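PDB 7O79: Poly(Beta-D-mannuronate) lyase from Pseudopedobacter saltans, which probably cleaves poly(beta-D-mannuronate), a component of alginate, by beta-elimination, as a polysaccharide lyase of family 6. Local coordinates for residues F175-G181 / I210-N216; V268-V272 / G437-K441; I281-G285 / N334-Y339; T324-G330 / N360-K365. All blocks are in the same frame, centred on the assembly; numbering follows the deposited sequence.

Contact 1: F175-G181 / I210-N216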
loop_
_atom_site.group_PDB
_atom_site.type_symbol
_atom_site.label_atom_id
_atom_site.label_comp_id
_atom_site.label_asym_id
_atom_site.label_seq_id
_atom_site.Cartn_x
_atom_site.Cartn_y
_atom_site.Cartn_z
ATOM N N PHE A 175 2.001 2.584 -2.552
ATOM C CA PHE A 175 2.670 1.951 -1.419
ATOM C C PHE A 175 3.248 0.617 -1.877
ATOM O O PHE A 175 2.532 -0.180 -2.489
ATOM C CB PHE A 175 1.689 1.681 -0.263
ATOM C CG PHE A 175 1.287 2.902 0.539
ATOM C CD1 PHE A 175 0.240 3.714 0.124
ATOM C CD2 PHE A 175 1.909 3.181 1.753
ATOM C CE1 PHE A 175 -0.155 4.830 0.888
ATOM C CE2 PHE A 175 1.515 4.283 2.538
ATOM C CZ PHE A 175 0.478 5.099 2.102
ATOM N N ARG A 176 4.519 0.357 -1.567
ATOM C CA ARG A 176 5.108 -0.969 -1.738
ATOM C C ARG A 176 5.788 -1.367 -0.428
ATOM O O ARG A 176 6.742 -0.712 -0.003
ATOM C CB ARG A 176 6.091 -1.003 -2.919
ATOM C CG ARG A 176 6.736 -2.378 -3.133
ATOM C CD ARG A 176 7.700 -2.443 -4.347
ATOM N NE ARG A 176 8.905 -1.640 -4.152
ATOM C CZ ARG A 176 9.655 -1.162 -5.140
ATOM N NH1 ARG A 176 9.352 -1.437 -6.406
ATOM N NH2 ARG A 176 10.731 -0.439 -4.859
ATOM N N ILE A 177 5.289 -2.427 0.218
ATOM C CA ILE A 177 5.702 -2.804 1.573
ATOM C C ILE A 177 6.522 -4.087 1.516
ATOM O O ILE A 177 5.978 -5.198 1.523
ATOM C CB ILE A 177 4.513 -2.967 2.530
ATOM C CG1 ILE A 177 3.503 -1.830 2.343
ATOM C CG2 ILE A 177 5.022 -3.109 3.980
ATOM C CD1 ILE A 177 4.100 -0.456 2.629
ATOM N N TRP A 178 7.842 -3.937 1.548
ATOM C CA TRP A 178 8.727 -5.074 1.726
ATOM C C TRP A 178 8.884 -5.376 3.212
ATOM O O TRP A 178 8.462 -4.599 4.079
ATOM C CB TRP A 178 10.102 -4.791 1.127
ATOM C CG TRP A 178 10.155 -4.716 -0.381
ATOM C CD1 TRP A 178 9.395 -5.415 -1.282
ATOM C CD2 TRP A 178 11.048 -3.907 -1.146
ATOM N NE1 TRP A 178 9.757 -5.074 -2.578
ATOM C CE2 TRP A 178 10.776 -4.155 -2.517
ATOM C CE3 TRP A 178 12.067 -2.999 -0.807
ATOM C CZ2 TRP A 178 11.479 -3.518 -3.548
ATOM C CZ3 TRP A 178 12.767 -2.364 -1.838
ATOM C CH2 TRP A 178 12.466 -2.630 -3.193
ATOM N N GLY A 179 9.532 -6.504 3.496
ATOM C CA GLY A 179 9.804 -6.952 4.837
ATOM C C GLY A 179 9.643 -8.446 4.934
ATOM O O GLY A 179 9.470 -9.136 3.932
ATOM N N TYR A 180 9.743 -8.959 6.160
ATOM C CA TYR A 180 9.597 -10.393 6.376
ATOM C C TYR A 180 8.260 -10.867 5.834
ATOM O O TYR A 180 7.215 -10.301 6.157
ATOM C CB TYR A 180 9.711 -10.723 7.864
ATOM C CG TYR A 180 9.530 -12.182 8.193
ATOM C CD1 TYR A 180 8.259 -12.742 8.304
ATOM C CD2 TYR A 180 10.627 -13.007 8.394
ATOM C CE1 TYR A 180 8.079 -14.081 8.609
ATOM C CE2 TYR A 180 10.459 -14.354 8.702
ATOM C CZ TYR A 180 9.188 -14.882 8.799
ATOM O OH TYR A 180 9.022 -16.213 9.104
ATOM N N GLY A 181 8.299 -11.944 5.056
ATOM C CA GLY A 181 7.166 -12.431 4.298
ATOM C C GLY A 181 7.357 -12.267 2.816
ATOM O O GLY A 181 6.587 -12.831 2.035
ATOM N N ILE A 210 -2.283 -0.319 -6.534
ATOM C CA ILE A 210 -2.272 0.932 -5.780
ATOM C C ILE A 210 -1.449 0.755 -4.517
ATOM O O ILE A 210 -0.529 1.532 -4.221
ATOM C CB ILE A 210 -3.714 1.357 -5.429
ATOM C CG1 ILE A 210 -4.564 1.559 -6.683
ATOM C CG2 ILE A 210 -3.683 2.651 -4.581
ATOM C CD1 ILE A 210 -6.068 1.720 -6.382
ATOM N N ILE A 211 -1.806 -0.261 -3.738
ATOM C CA ILE A 211 -1.067 -0.722 -2.569
ATOM C C ILE A 211 -0.538 -2.106 -2.911
ATOM O O ILE A 211 -1.271 -2.940 -3.457
ATOM C CB ILE A 211 -1.967 -0.747 -1.318
ATOM C CG1 ILE A 211 -2.262 0.684 -0.860
ATOM C CG2 ILE A 211 -1.322 -1.562 -0.184
ATOM C CD1 ILE A 211 -3.439 0.817 0.116
ATOM N N SER A 212 0.741 -2.334 -2.653
ATOM C CA SER A 212 1.368 -3.620 -2.936
ATOM C C SER A 212 2.002 -4.118 -1.646
ATOM O O SER A 212 3.063 -3.633 -1.238
ATOM C CB SER A 212 2.385 -3.499 -4.067
ATOM O OG SER A 212 2.970 -4.753 -4.373
ATOM N N LEU A 213 1.352 -5.089 -1.008
ATOM C CA LEU A 213 1.915 -5.770 0.150
ATOM C C LEU A 213 2.806 -6.917 -0.318
ATOM O O LEU A 213 2.353 -7.810 -1.036
ATOM C CB LEU A 213 0.815 -6.285 1.075
ATOM C CG LEU A 213 -0.271 -5.265 1.453
ATOM C CD1 LEU A 213 -1.261 -5.871 2.443
ATOM C CD2 LEU A 213 0.386 -4.022 2.045
ATOM N N LYS A 214 4.064 -6.895 0.103
ATOM C CA LYS A 214 5.044 -7.937 -0.187
ATOM C C LYS A 214 5.753 -8.351 1.093
ATOM O O LYS A 214 6.983 -8.399 1.165
ATOM C CB LYS A 214 6.046 -7.444 -1.226
ATOM C CG LYS A 214 5.458 -7.296 -2.632
ATOM C CD LYS A 214 6.533 -6.843 -3.624
ATOM C CE LYS A 214 6.060 -7.036 -5.073
ATOM N NZ LYS A 214 6.939 -6.334 -6.060
ATOM N N SER A 215 4.969 -8.617 2.137
ATOM C CA SER A 215 5.459 -8.917 3.485
ATOM C C SER A 215 4.244 -9.333 4.310
ATOM O O SER A 215 3.107 -9.277 3.825
ATOM C CB SER A 215 6.164 -7.721 4.134
ATOM O OG SER A 215 5.341 -6.559 4.069
ATOM N N ASN A 216 4.484 -9.693 5.581
ATOM C CA ASN A 216 3.434 -10.171 6.485
ATOM C C ASN A 216 2.967 -9.116 7.483
ATOM O O ASN A 216 3.657 -8.136 7.775
ATOM C CB ASN A 216 3.880 -11.401 7.302
ATOM C CG ASN A 216 4.302 -12.566 6.447
ATOM O OD1 ASN A 216 4.135 -12.556 5.228
ATOM N ND2 ASN A 216 4.809 -13.609 7.088
HETATM O O HOH W 1 9.367 -6.185 -5.444
#
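I177 O is held twice by segment 210-216. K214 N donates to I177 O at 2.9 Å, and S215 OG gives its proton to the same I177 O at 3.0 Å from the opposite face of the carbonyl plane. A chi1 of 52° sets S215 OG between its own N and carbonyl carbon, where it also accepts from N218 ND2. Further back, F175 N donates to I210 O and S212 N to F175 O, while I177 N meets S212 O at 2.9 Å in an almost straight bond; S212 OG turns to E209. This in-register pairing joins successive coils of the right-handed parallel beta-helix, with F175, I177, I211 and L213 facing the interior and I177 CG1 lying 3.8 Å from L213 CD2. On the outer face a water accepts from W178 NE1 at 3.1 Å and, at a doubtfully short distance, from K214 NZ. R176 NE lies over the rim of one W178 face, near CZ2, and R176 NH2 bonds Y118. Past the strands, N216 N reaches Y180 O at 2.9 Å. The N216 amide stands nearly perpendicular to the Y180 ring, with ND2 at the ring edge, 3.6 Å from CE1. Its OD1 accepts from N238 N, and ND2 donates to E185 O. With an alanine in place of N216, the N238 amide would probably lose its acceptor and E185 O its donor.

Contact 2: V268-V272 / G437-K441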
loop_
_atom_site.group_PDB
_atom_site.type_symbol
_atom_site.label_atom_id
_atom_site.label_comp_id
_atom_site.label_asym_id
_atom_site.label_seq_id
_atom_site.Cartn_x
_atom_site.Cartn_y
_atom_site.Cartn_z
ATOM N N VAL A 268 -12.234 -7.992 5.570
ATOM C CA VAL A 268 -13.528 -7.847 6.246
ATOM C C VAL A 268 -13.986 -6.398 6.192
ATOM O O VAL A 268 -13.175 -5.472 6.301
ATOM C CB VAL A 268 -13.456 -8.323 7.716
ATOM C CG1 VAL A 268 -14.854 -8.397 8.318
ATOM C CG2 VAL A 268 -12.767 -9.696 7.803
ATOM N N ASN A 269 -15.306 -6.205 6.041
ATOM C CA ASN A 269 -15.953 -4.896 6.151
ATOM C C ASN A 269 -15.457 -3.889 5.121
ATOM O O ASN A 269 -15.437 -2.683 5.389
ATOM C CB ASN A 269 -15.808 -4.328 7.565
ATOM C CG ASN A 269 -16.603 -5.125 8.583
ATOM O OD1 ASN A 269 -17.768 -5.446 8.344
ATOM N ND2 ASN A 269 -15.979 -5.463 9.708
ATOM N N ASN A 270 -15.098 -4.357 3.927
ATOM C CA ASN A 270 -14.734 -3.469 2.827
ATOM C C ASN A 270 -15.939 -3.176 1.938
ATOM O O ASN A 270 -16.748 -4.059 1.650
ATOM C CB ASN A 270 -13.595 -4.076 1.995
ATOM C CG ASN A 270 -12.356 -4.367 2.847
ATOM O OD1 ASN A 270 -11.663 -3.443 3.268
ATOM N ND2 ASN A 270 -12.113 -5.638 3.142
ATOM N N TYR A 271 -16.042 -1.930 1.493
ATOM C CA TYR A 271 -17.110 -1.487 0.598
ATOM C C TYR A 271 -16.509 -1.092 -0.748
ATOM O O TYR A 271 -15.793 -0.088 -0.840
ATOM C CB TYR A 271 -17.862 -0.322 1.221
ATOM C CG TYR A 271 -19.097 0.092 0.460
ATOM C CD1 TYR A 271 -20.321 -0.499 0.737
ATOM C CD2 TYR A 271 -19.056 1.106 -0.482
ATOM C CE1 TYR A 271 -21.461 -0.126 0.079
ATOM C CE2 TYR A 271 -20.203 1.496 -1.153
ATOM C CZ TYR A 271 -21.403 0.865 -0.867
ATOM O OH TYR A 271 -22.556 1.220 -1.506
ATOM N N VAL A 272 -16.806 -1.869 -1.787
ATOM C CA VAL A 272 -16.273 -1.652 -3.131
ATOM C C VAL A 272 -17.447 -1.458 -4.079
ATOM O O VAL A 272 -18.377 -2.275 -4.093
ATOM C CB VAL A 272 -15.395 -2.834 -3.592
ATOM C CG1 VAL A 272 -14.847 -2.593 -4.993
ATOM C CG2 VAL A 272 -14.259 -3.068 -2.592
ATOM N N GLY A 437 -22.862 -8.462 3.826
ATOM C CA GLY A 437 -22.287 -7.160 3.568
ATOM C C GLY A 437 -21.623 -6.568 4.797
ATOM O O GLY A 437 -21.579 -7.155 5.876
ATOM N N VAL A 438 -21.100 -5.359 4.613
ATOM C CA VAL A 438 -20.306 -4.658 5.620
ATOM C C VAL A 438 -21.088 -4.520 6.925
ATOM O O VAL A 438 -22.098 -3.810 6.977
ATOM C CB VAL A 438 -19.881 -3.286 5.066
ATOM C CG1 VAL A 438 -19.347 -2.372 6.178
ATOM C CG2 VAL A 438 -18.890 -3.473 3.910
ATOM N N ARG A 439 -20.643 -5.206 7.990
ATOM C CA ARG A 439 -21.360 -5.128 9.267
ATOM C C ARG A 439 -20.849 -4.021 10.185
ATOM O O ARG A 439 -21.627 -3.488 10.983
ATOM C CB ARG A 439 -21.332 -6.479 10.004
ATOM C CG ARG A 439 -19.954 -6.961 10.413
ATOM C CD ARG A 439 -19.973 -8.323 11.139
ATOM N NE ARG A 439 -20.581 -8.288 12.472
ATOM C CZ ARG A 439 -19.900 -7.946 13.569
ATOM N NH1 ARG A 439 -18.614 -7.617 13.453
ATOM N NH2 ARG A 439 -20.480 -7.934 14.772
ATOM N N ILE A 440 -19.580 -3.642 10.091
ATOM C CA ILE A 440 -19.057 -2.485 10.812
ATOM C C ILE A 440 -18.979 -1.347 9.800
ATOM O O ILE A 440 -18.016 -1.237 9.033
ATOM C CB ILE A 440 -17.706 -2.774 11.471
ATOM C CG1 ILE A 440 -17.741 -4.136 12.185
ATOM C CG2 ILE A 440 -17.341 -1.651 12.452
ATOM C CD1 ILE A 440 -16.396 -4.580 12.763
ATOM N N LYS A 441 -20.010 -0.506 9.789
ATOM C CA LYS A 441 -20.106 0.601 8.848
ATOM C C LYS A 441 -19.507 1.857 9.477
ATOM O O LYS A 441 -19.923 2.269 10.568
ATOM C CB LYS A 441 -21.563 0.833 8.445
#
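N269, at a break in strand 266-273 where phi and psi are both positive, brings its CA to 4.4 Å from V438 CA in an irregular part of the C-terminal chain. Its side-chain oxygen does most of the joining. R439 N donates to N269 OD1 at 2.9 Å, only moderately tilted from the amide plane, whereas I440 N comes to N269 OD1 from well above that plane at 3.1 Å, though its N-H points straight at the oxygen (174°). With CG anti to the carbonyl carbon (chi1 -68°), the amide extends across the I440 side chain, and ND2 packs tightly on it, 3.2 Å from I440 CD1. A leucine in its place would probably leave the R439 and I440 amides without their common acceptor. V438 sends CG2 onto N270 O at 3.2 Å and onto the CB of Y271, while its own N donates to T324 OG1. N270 turns the other way, where its amide bonds N323 and N245. Tail and coil thus meet on the outside of the wall, while N270 belongs to an inner asparagine ladder, a stack of amides from successive coils characteristic of parallel beta-helices.

Contact 3: I281-G285 / N334-Y339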
loop_
_atom_site.group_PDB
_atom_site.type_symbol
_atom_site.label_atom_id
_atom_site.label_comp_id
_atom_site.label_asym_id
_atom_site.label_seq_id
_atom_site.Cartn_x
_atom_site.Cartn_y
_atom_site.Cartn_z
ATOM N N ILE A 281 -10.226 -10.663 -5.754
ATOM C CA ILE A 281 -9.521 -11.687 -6.515
ATOM C C ILE A 281 -8.682 -12.506 -5.553
ATOM O O ILE A 281 -7.804 -11.964 -4.875
ATOM C CB ILE A 281 -8.637 -11.092 -7.613
ATOM C CG1 ILE A 281 -9.487 -10.366 -8.667
ATOM C CG2 ILE A 281 -7.751 -12.189 -8.242
ATOM C CD1 ILE A 281 -8.661 -9.400 -9.551
ATOM N N LEU A 282 -8.948 -13.808 -5.500
ATOM C CA LEU A 282 -8.105 -14.767 -4.798
ATOM C C LEU A 282 -7.291 -15.478 -5.871
ATOM O O LEU A 282 -7.844 -16.274 -6.638
ATOM C CB LEU A 282 -8.959 -15.757 -4.017
ATOM C CG LEU A 282 -9.933 -15.119 -3.025
ATOM C CD1 LEU A 282 -10.467 -16.188 -2.104
ATOM C CD2 LEU A 282 -9.292 -13.983 -2.250
ATOM N N ILE A 283 -5.988 -15.178 -5.953
ATOM C CA ILE A 283 -5.202 -15.637 -7.100
ATOM C C ILE A 283 -4.702 -17.058 -6.855
ATOM O O ILE A 283 -4.566 -17.510 -5.711
ATOM C CB ILE A 283 -4.042 -14.659 -7.395
ATOM C CG1 ILE A 283 -3.612 -14.753 -8.873
ATOM C CG2 ILE A 283 -2.880 -14.905 -6.456
ATOM C CD1 ILE A 283 -2.774 -13.587 -9.371
ATOM N N CYS A 284 -4.445 -17.788 -7.937
ATOM C CA CYS A 284 -3.953 -19.152 -7.799
ATOM C C CYS A 284 -2.483 -19.149 -7.387
ATOM O O CYS A 284 -1.686 -18.331 -7.856
ATOM C CB CYS A 284 -4.121 -19.925 -9.109
ATOM S SG CYS A 284 -5.825 -20.180 -9.646
ATOM N N GLY A 285 -2.130 -20.054 -6.502
ATOM C CA GLY A 285 -0.759 -20.144 -6.051
ATOM C C GLY A 285 0.053 -21.063 -6.938
ATOM O O GLY A 285 -0.485 -21.818 -7.755
ATOM N N ASN A 334 -13.669 -13.502 -7.466
ATOM C CA ASN A 334 -12.998 -14.403 -8.392
ATOM C C ASN A 334 -12.147 -15.350 -7.548
ATOM O O ASN A 334 -11.094 -14.963 -7.036
ATOM C CB ASN A 334 -12.185 -13.590 -9.394
ATOM C CG ASN A 334 -11.460 -14.450 -10.426
ATOM O OD1 ASN A 334 -11.665 -15.651 -10.518
ATOM N ND2 ASN A 334 -10.626 -13.817 -11.219
ATOM N N ILE A 335 -12.643 -16.572 -7.345
ATOM C CA ILE A 335 -11.941 -17.596 -6.573
ATOM C C ILE A 335 -11.078 -18.372 -7.563
ATOM O O ILE A 335 -11.555 -19.279 -8.250
ATOM C CB ILE A 335 -12.907 -18.508 -5.815
ATOM C CG1 ILE A 335 -13.948 -17.679 -5.045
ATOM C CG2 ILE A 335 -12.158 -19.419 -4.838
ATOM C CD1 ILE A 335 -15.048 -18.518 -4.417
ATOM N N GLY A 336 -9.809 -17.980 -7.675
ATOM C CA GLY A 336 -8.912 -18.660 -8.584
ATOM C C GLY A 336 -8.503 -17.833 -9.788
ATOM O O GLY A 336 -8.493 -18.341 -10.909
ATOM N N GLY A 337 -8.156 -16.564 -9.580
ATOM C CA GLY A 337 -7.665 -15.757 -10.680
ATOM C C GLY A 337 -6.346 -16.286 -11.214
ATOM O O GLY A 337 -5.596 -16.959 -10.510
ATOM N N SER A 338 -6.078 -15.986 -12.491
ATOM C CA SER A 338 -4.804 -16.301 -13.165
ATOM C C SER A 338 -4.402 -17.765 -13.002
ATOM O O SER A 338 -3.290 -18.099 -12.578
ATOM C CB SER A 338 -3.689 -15.382 -12.690
ATOM O OG SER A 338 -4.110 -14.040 -12.789
ATOM N N TYR A 339 -5.327 -18.644 -13.365
ATOM C CA TYR A 339 -5.078 -20.075 -13.346
ATOM C C TYR A 339 -4.317 -20.489 -14.598
ATOM O O TYR A 339 -4.637 -20.052 -15.709
ATOM C CB TYR A 339 -6.403 -20.826 -13.268
ATOM C CG TYR A 339 -6.314 -22.345 -13.161
ATOM C CD1 TYR A 339 -5.830 -22.957 -12.009
ATOM C CD2 TYR A 339 -6.763 -23.163 -14.203
ATOM C CE1 TYR A 339 -5.784 -24.355 -11.896
ATOM C CE2 TYR A 339 -6.714 -24.547 -14.112
ATOM C CZ TYR A 339 -6.233 -25.145 -12.952
ATOM O OH TYR A 339 -6.186 -26.524 -12.855
HETATM O O HOH W 2 -1.671 -17.198 -10.291
#
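L282 and N334 begin the backbone pairing, L282 N donating to N334 O at 2.9 Å almost in line with the carbonyl. L282 O then takes two donors: G336 N at 2.8 Å in the carbonyl plane, and G337 N, farther off at 3.0 Å and above that plane. Sharing one acceptor between consecutive amides is how the beta bulge here works, slipping the register by one residue before C284 N picks up G337 O at 2.9 Å. Both glycines suit the place: G336 has a positive phi at which a CB would press on the preceding carbonyl, and a CB on G337 would run into I281 CG2. One water adds a bridge, donating to C284 O and to S338 O.

The sulfur contact comes next. C284 SG stands anti to its carbonyl carbon (chi1 -64°), which places it at the edge of the Y339 ring, 3.6 Å from CD1, a sulfur-aromatic contact rather than a stack over the face. Y339 OH is bonded to S377 N, which fixes the far end of the ring. In van der Waals contact, I283 packs its CD1 against the S338 side chain, 3.7 Å from S338 OG.

Strand 280-283 runs between strands 255-260 and 333-337 in this parallel face of the beta-helix. Strand 371-373 follows on the other side of 333-337, and inside the coil L282 and I335 both rest on I357 of strand 356-364.

Contact 4: T324-G330 / N360-K365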
loop_
_atom_site.group_PDB
_atom_site.type_symbol
_atom_site.label_atom_id
_atom_site.label_comp_id
_atom_site.label_asym_id
_atom_site.label_seq_id
_atom_site.Cartn_x
_atom_site.Cartn_y
_atom_site.Cartn_z
ATOM N N THR A 324 -18.802 -5.791 0.767
ATOM C CA THR A 324 -19.810 -5.415 -0.214
ATOM C C THR A 324 -19.115 -5.056 -1.517
ATOM O O THR A 324 -18.195 -4.231 -1.520
ATOM C CB THR A 324 -20.654 -4.255 0.311
ATOM O OG1 THR A 324 -21.320 -4.686 1.501
ATOM C CG2 THR A 324 -21.667 -3.792 -0.714
ATOM N N PHE A 325 -19.534 -5.704 -2.606
ATOM C CA PHE A 325 -19.001 -5.469 -3.951
ATOM C C PHE A 325 -20.158 -5.151 -4.902
ATOM O O PHE A 325 -20.803 -6.067 -5.424
ATOM C CB PHE A 325 -18.219 -6.688 -4.458
ATOM C CG PHE A 325 -17.212 -7.227 -3.477
ATOM C CD1 PHE A 325 -15.990 -6.575 -3.278
ATOM C CD2 PHE A 325 -17.476 -8.382 -2.758
ATOM C CE1 PHE A 325 -15.048 -7.072 -2.363
ATOM C CE2 PHE A 325 -16.537 -8.879 -1.832
ATOM C CZ PHE A 325 -15.335 -8.220 -1.632
ATOM N N LEU A 326 -20.397 -3.880 -5.195
ATOM C CA LEU A 326 -21.583 -3.520 -5.964
ATOM C C LEU A 326 -21.226 -2.887 -7.299
ATOM O O LEU A 326 -20.296 -2.082 -7.387
ATOM C CB LEU A 326 -22.497 -2.578 -5.174
ATOM C CG LEU A 326 -23.144 -3.213 -3.939
ATOM C CD1 LEU A 326 -23.687 -2.125 -3.001
ATOM C CD2 LEU A 326 -24.214 -4.200 -4.324
ATOM N N ASN A 327 -21.978 -3.255 -8.339
ATOM C CA ASN A 327 -21.863 -2.596 -9.648
ATOM C C ASN A 327 -20.447 -2.727 -10.207
ATOM O O ASN A 327 -19.903 -1.793 -10.794
ATOM C CB ASN A 327 -22.301 -1.127 -9.554
ATOM C CG ASN A 327 -22.461 -0.448 -10.916
ATOM O OD1 ASN A 327 -22.865 -1.067 -11.911
ATOM N ND2 ASN A 327 -22.159 0.840 -10.953
ATOM N N VAL A 328 -19.832 -3.913 -10.024
ATOM C CA VAL A 328 -18.467 -4.133 -10.509
ATOM C C VAL A 328 -18.517 -4.582 -11.961
ATOM O O VAL A 328 -19.429 -5.305 -12.378
ATOM C CB VAL A 328 -17.699 -5.147 -9.626
ATOM C CG1 VAL A 328 -17.597 -4.619 -8.213
ATOM C CG2 VAL A 328 -18.338 -6.519 -9.622
ATOM N N GLY A 329 -17.529 -4.145 -12.747
ATOM C CA GLY A 329 -17.497 -4.508 -14.149
ATOM C C GLY A 329 -16.960 -5.885 -14.449
ATOM O O GLY A 329 -17.136 -6.371 -15.573
ATOM N N GLY A 330 -16.305 -6.524 -13.482
ATOM C CA GLY A 330 -15.801 -7.874 -13.654
ATOM C C GLY A 330 -16.579 -8.848 -12.798
ATOM O O GLY A 330 -17.800 -8.710 -12.664
ATOM N N ASN A 360 -21.156 -11.890 2.177
ATOM C CA ASN A 360 -20.790 -10.827 1.256
ATOM C C ASN A 360 -22.004 -10.415 0.435
ATOM O O ASN A 360 -22.874 -11.240 0.141
ATOM C CB ASN A 360 -19.662 -11.298 0.330
ATOM C CG ASN A 360 -18.393 -11.620 1.105
ATOM O OD1 ASN A 360 -17.741 -10.721 1.651
ATOM N ND2 ASN A 360 -18.060 -12.909 1.197
ATOM N N ILE A 361 -22.053 -9.135 0.065
ATOM C CA ILE A 361 -23.075 -8.591 -0.828
ATOM C C ILE A 361 -22.407 -8.281 -2.158
ATOM O O ILE A 361 -21.316 -7.699 -2.172
ATOM C CB ILE A 361 -23.726 -7.328 -0.235
ATOM C CG1 ILE A 361 -24.673 -7.707 0.902
ATOM C CG2 ILE A 361 -24.443 -6.508 -1.338
ATOM C CD1 ILE A 361 -25.321 -6.510 1.555
ATOM N N ILE A 362 -23.044 -8.686 -3.273
ATOM C CA ILE A 362 -22.445 -8.586 -4.603
ATOM C C ILE A 362 -23.487 -8.173 -5.640
ATOM O O ILE A 362 -24.623 -8.667 -5.638
ATOM C CB ILE A 362 -21.798 -9.912 -5.064
ATOM C CG1 ILE A 362 -20.837 -10.499 -4.024
ATOM C CG2 ILE A 362 -21.073 -9.729 -6.388
ATOM C CD1 ILE A 362 -20.851 -12.020 -4.011
ATOM N N SER A 363 -23.075 -7.304 -6.559
ATOM C CA SER A 363 -23.767 -7.127 -7.830
ATOM C C SER A 363 -22.730 -6.795 -8.893
ATOM O O SER A 363 -21.696 -6.192 -8.596
ATOM C CB SER A 363 -24.862 -6.051 -7.724
ATOM O OG SER A 363 -24.346 -4.749 -7.944
ATOM N N THR A 364 -22.990 -7.255 -10.129
ATOM C CA THR A 364 -22.099 -7.090 -11.264
ATOM C C THR A 364 -22.866 -6.435 -12.404
ATOM O O THR A 364 -24.077 -6.621 -12.537
ATOM C CB THR A 364 -21.491 -8.442 -11.757
ATOM O OG1 THR A 364 -22.488 -9.226 -12.443
ATOM C CG2 THR A 364 -20.884 -9.256 -10.611
ATOM N N LYS A 365 -22.140 -5.676 -13.228
ATOM C CA LYS A 365 -22.759 -4.979 -14.357
ATOM C C LYS A 365 -23.363 -5.952 -15.368
ATOM O O LYS A 365 -24.407 -5.670 -15.970
ATOM C CB LYS A 365 -21.732 -4.083 -15.051
ATOM C CG LYS A 365 -21.335 -2.857 -14.255
ATOM C CD LYS A 365 -20.353 -1.997 -15.031
ATOM C CE LYS A 365 -20.120 -0.640 -14.350
ATOM N NZ LYS A 365 -19.113 -0.729 -13.246
#
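K365 wraps round the corner that segment 324-330 makes at N327. Its CB sits 3.7 Å from V328 O, the oxygen that also accepts from K365 N. K365 CG passes 3.3 Å from N327 OD1, CD runs beside G329 CA, and CE reaches the neighbourhood of N327 O. A bend at the last torsion (chi4 82°) then turns K365 NZ back onto N327 O at 2.8 Å, with N251 OD1 as a further partner. N327 is held by its amide as well, ND2 donating to D274 and OD1 accepting from N400.

S363 replaces a backbone partner at the corner: its OG accepts from N327 N at 2.8 Å and in turn bonds N400 OD1. The slip of register there is a beta bulge, after which V328 N meets S363 O at a longer 3.3 Å. Before it, F325 N to I361 O and S363 N to F325 O keep ordinary parallel pairing. On the inner face I362 CG1 lies at the edge of the F325 ring; on the outer face T324 CG2 touches I361 CG2 at 3.9 Å, and I361 CG2 also meets L326 CD2.

The corner therefore combines backbone bonds with two side-chain ones, S363 OG with N327 N and K365 NZ with N327 O, while F325 with I362 and L326 with I361 give the apolar contacts. The oxygens around K365 NZ would probably favour its charged form.

All four contacts lie on one parallel beta-helix. Contacts 1 and 3 join strands of the same parallel face, 175-177 with 209-214 and 280-283 with 333-337, their centres about 19 Å apart. Contacts 2 and 4 share another face, where strands 266-273 and 319-328 are neighbours; they touch directly through V272 and T324, with centres about 13 Å apart. Contact 1 comes first along the chain. Contacts 3 and 4 alternate, because strands 319-328, 333-337 and 356-364 follow one another round the coil, and both are nested within the long loop closed by contact 2. Contacts 1, 3 and 4 therefore build the coils, whereas contact 2 brings the C-terminal tail back onto them.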